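Local coordinates for protein DNA gyrase, B subunit, truncated (Myxococcus xanthus, PDB 3CWV) that probably takes part, as a truncated gyrase B subunit, in the ATP-dependent breakage, passage and rejoining of double-stranded DNA, at residues Cys68-Arg71 with Thr72-Ala75; Leu31-Leu34 with Val35-Leu39. All coordinates share one frame; numbering follows the deposited sequence.

Contact 2 comes first along the chain, within helix 28-47, and contact 1 follows at the end of strand 64-70, where the chain turns off toward helix 75-82. Their centres lie 20 Å apart and their nearest atoms about 6 Å, so the two do not touch. Both belong to the region built on the mixed eight-stranded sheet, and strand 151-159 joins them: Leu34 and Leu38 of contact 2 pack on Phe157, while Ser70 of contact 1 is paired through its backbone with Arg151. One contact thus belongs to a helix packed on this sheet and the other to the C-terminal end of an inner strand, in what is probably the ATP-binding region of a GyrB-type topoisomerase.

Contact 1: Cys68-Arg71 with Thr72-Ala75; sequences CTSR and TVTA
The hydroxyl of Ser70 accepts two backbone N-H groups in succession, from Thr72 N and from Val73 N. Both donors lie 3.0 Å from Ser70 OG. The bond from Thr72 N, fairly straight at 156°, makes this an ST turn, which the second bond from Val73 N extends. Two donors on one oxygen fix the turn that follows the strand. OG stands anti to the Ser70 backbone N (chi1 -173°), which puts it beside its own carbonyl carbon, within reach of both amides. Val73 CG1 packs 3.7 Å from Ser70 CB. A water accepts from Arg71 N at 2.9 Å and also lies 3.0 Å from Thr72 OG1 in a hydrogen bond, bridging the backbone of one residue to the side chain of the next. Farther out, Arg71 NH1 is hydrogen-bonded to Gly49 O, and Val73 O receives Arg151 NH1. Thr74 then N-caps helix 75-82, its OG1 bonded to Asn77 N. The turn therefore leads from the end of strand 64-70, which lies between strands 53-58 and 151-159 in the sheet, into that helix, with Val73 resting on Val153.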
# COMPACT_ATOMS: atom_id res chain seq x y z
N CYS A 68 -9.30 -8.13 -8.76
CA CYS A 68 -8.30 -8.86 -8.00
C CYS A 68 -8.54 -10.35 -8.18
O CYS A 68 -9.68 -10.77 -8.14
CB CYS A 68 -8.49 -8.59 -6.52
SG CYS A 68 -8.03 -6.96 -6.02
N THR A 69 -7.48 -11.13 -8.39
CA THR A 69 -7.60 -12.59 -8.39
C THR A 69 -7.56 -13.04 -6.96
O THR A 69 -7.14 -12.30 -6.07
CB THR A 69 -6.44 -13.28 -9.19
OG1 THR A 69 -5.17 -12.82 -8.68
CG2 THR A 69 -6.54 -12.94 -10.69
N SER A 70 -7.99 -14.27 -6.72
CA SER A 70 -8.18 -14.74 -5.35
C SER A 70 -8.31 -16.25 -5.37
O SER A 70 -8.64 -16.83 -6.41
CB SER A 70 -9.47 -14.13 -4.77
OG SER A 70 -9.60 -14.44 -3.38
N ARG A 71 -8.04 -16.88 -4.22
CA ARG A 71 -8.42 -18.29 -4.05
C ARG A 71 -9.49 -18.39 -2.97
O ARG A 71 -9.98 -19.48 -2.70
CB ARG A 71 -7.22 -19.15 -3.66
CG ARG A 71 -6.33 -19.62 -4.82
CD ARG A 71 -4.86 -19.53 -4.41
NE ARG A 71 -4.41 -18.15 -4.56
CZ ARG A 71 -3.60 -17.50 -3.73
NH1 ARG A 71 -3.13 -18.08 -2.64
NH2 ARG A 71 -3.28 -16.23 -3.99
N THR A 72 -9.86 -17.28 -2.35
CA THR A 72 -10.79 -17.36 -1.21
C THR A 72 -12.08 -16.52 -1.29
O THR A 72 -13.05 -16.80 -0.56
CB THR A 72 -10.09 -17.02 0.12
OG1 THR A 72 -9.51 -15.70 0.02
CG2 THR A 72 -9.02 -18.06 0.43
N VAL A 73 -12.11 -15.49 -2.14
CA VAL A 73 -13.27 -14.58 -2.15
C VAL A 73 -14.59 -15.33 -2.39
O VAL A 73 -14.65 -16.30 -3.16
CB VAL A 73 -13.09 -13.42 -3.20
CG1 VAL A 73 -13.14 -13.96 -4.66
CG2 VAL A 73 -14.13 -12.31 -2.95
N THR A 74 -15.65 -14.90 -1.71
CA THR A 74 -16.98 -15.42 -2.02
C THR A 74 -18.01 -14.32 -2.26
O THR A 74 -17.88 -13.20 -1.77
CB THR A 74 -17.54 -16.27 -0.86
OG1 THR A 74 -17.83 -15.41 0.24
CG2 THR A 74 -16.51 -17.30 -0.40
N ALA A 75 -19.08 -14.66 -2.97
CA ALA A 75 -20.16 -13.71 -3.16
C ALA A 75 -20.83 -13.32 -1.85
O ALA A 75 -21.24 -12.17 -1.68
CB ALA A 75 -21.19 -14.26 -4.17
O HOH W 1 -7.07 -15.85 -1.74

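Contact 2: Leu31-Leu34 with Val35-Leu39; sequences LHHL and VYFLL
Tyr36 lies back along the helix against the preceding turn, with a face on the backbone oxygen of His32 and an edge toward the ring of His33. Its CB sits 3.7 Å from His33 O. With CG anti to its own carbonyl carbon (chi1 -61°), the ring is directed toward the start of the helix, and one face covers His32 O, which comes 3.5 Å from CG. That oxygen accepts Tyr36 N at 3.0 Å, the straighter of its two bonds here, and Val35 N adds a weak one. Farther along, CD2 stands over a face of the His33 imidazole, 3.6 Å from ND1, and CE2 passes ND1 and CE1 of the same ring. This is an edge-to-face pair, the tyrosine giving the edge, with planes at 68°. At the far end CZ and OH both come to 4.0 Å from His32 CB. Arg177 of helix 171-184 makes a cation-pi contact with Tyr36. With an alanine here, the face of the His33 imidazole is likely to lose the edge packed on it, and Arg177 its aromatic partner.

His33 turns its own edge toward the face of Phe37 in an offset edge-to-face pair, planes at 83°. The Phe37 ring in turn lies over His33 O, which is 3.1 Å from CG and accepts Phe37 N at 2.8 Å. His33 ND1 is bonded to Tyr29 O one turn earlier, and the two rings stack, which holds the imidazole in place. Phe37 leans on helix 102-107. The three rings form an aromatic cluster on helix 28-47, whose Leu34 and Leu38 pack against the sheet in the alpha/beta sandwich probably belonging to the GHKL-type ATPase domain, as in GyrB relatives.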
# COMPACT_ATOMS: atom_id res chain seq x y z
N LEU A 31 -12.06 12.34 -3.51
CA LEU A 31 -12.33 11.62 -4.76
C LEU A 31 -11.28 10.55 -5.01
O LEU A 31 -11.62 9.42 -5.32
CB LEU A 31 -12.31 12.57 -5.97
CG LEU A 31 -12.57 11.89 -7.31
CD1 LEU A 31 -14.04 11.44 -7.44
CD2 LEU A 31 -12.14 12.79 -8.50
N HIS A 32 -10.00 10.93 -4.89
CA HIS A 32 -8.92 9.96 -5.12
C HIS A 32 -8.87 8.90 -4.02
O HIS A 32 -8.55 7.73 -4.28
CB HIS A 32 -7.59 10.67 -5.27
CG HIS A 32 -7.50 11.43 -6.55
ND1 HIS A 32 -6.99 10.88 -7.71
CD2 HIS A 32 -7.98 12.64 -6.89
CE1 HIS A 32 -7.11 11.75 -8.70
NE2 HIS A 32 -7.71 12.83 -8.23
N HIS A 33 -9.22 9.29 -2.80
CA HIS A 33 -9.31 8.31 -1.70
C HIS A 33 -10.27 7.16 -1.93
O HIS A 33 -10.01 6.05 -1.49
CB HIS A 33 -9.55 9.01 -0.38
CG HIS A 33 -8.27 9.48 0.23
ND1 HIS A 33 -7.44 10.36 -0.42
CD2 HIS A 33 -7.63 9.10 1.35
CE1 HIS A 33 -6.35 10.55 0.31
NE2 HIS A 33 -6.45 9.81 1.40
N LEU A 34 -11.33 7.39 -2.68
CA LEU A 34 -12.22 6.29 -3.02
C LEU A 34 -11.47 5.19 -3.74
O LEU A 34 -11.73 3.99 -3.52
CB LEU A 34 -13.39 6.80 -3.88
CG LEU A 34 -14.25 7.94 -3.33
CD1 LEU A 34 -15.38 8.14 -4.34
CD2 LEU A 34 -14.83 7.62 -1.94
N VAL A 35 -10.57 5.58 -4.63
CA VAL A 35 -9.72 4.62 -5.34
C VAL A 35 -8.68 4.00 -4.42
O VAL A 35 -8.44 2.78 -4.47
CB VAL A 35 -8.97 5.28 -6.52
CG1 VAL A 35 -8.18 4.22 -7.27
CG2 VAL A 35 -9.99 5.92 -7.46
N TYR A 36 -8.05 4.83 -3.58
CA TYR A 36 -7.02 4.33 -2.66
C TYR A 36 -7.62 3.30 -1.69
O TYR A 36 -6.93 2.33 -1.33
CB TYR A 36 -6.39 5.48 -1.85
CG TYR A 36 -5.68 6.54 -2.69
CD1 TYR A 36 -5.14 6.24 -3.95
CD2 TYR A 36 -5.53 7.84 -2.21
CE1 TYR A 36 -4.47 7.24 -4.71
CE2 TYR A 36 -4.89 8.84 -2.96
CZ TYR A 36 -4.36 8.52 -4.19
OH TYR A 36 -3.74 9.50 -4.92
N PHE A 37 -8.87 3.50 -1.27
CA PHE A 37 -9.53 2.51 -0.40
C PHE A 37 -9.62 1.14 -1.09
O PHE A 37 -9.42 0.08 -0.46
CB PHE A 37 -10.94 2.95 0.05
CG PHE A 37 -10.99 4.24 0.89
CD1 PHE A 37 -9.92 4.62 1.67
CD2 PHE A 37 -12.15 5.01 0.91
CE1 PHE A 37 -9.99 5.81 2.48
CE2 PHE A 37 -12.24 6.17 1.69
CZ PHE A 37 -11.16 6.57 2.48
N LEU A 38 -10.00 1.13 -2.37
CA LEU A 38 -9.98 -0.13 -3.16
C LEU A 38 -8.60 -0.78 -3.26
O LEU A 38 -8.44 -1.98 -3.01
CB LEU A 38 -10.58 0.06 -4.56
CG LEU A 38 -12.07 -0.18 -4.74
CD1 LEU A 38 -12.44 0.21 -6.17
CD2 LEU A 38 -12.45 -1.68 -4.48
N LEU A 39 -7.60 -0.02 -3.67
CA LEU A 39 -6.21 -0.50 -3.68
C LEU A 39 -5.75 -1.06 -2.32
O LEU A 39 -5.03 -2.07 -2.27
CB LEU A 39 -5.24 0.62 -4.13
CG LEU A 39 -5.44 0.97 -5.62
CD1 LEU A 39 -4.66 2.25 -5.98
CD2 LEU A 39 -5.00 -0.18 -6.48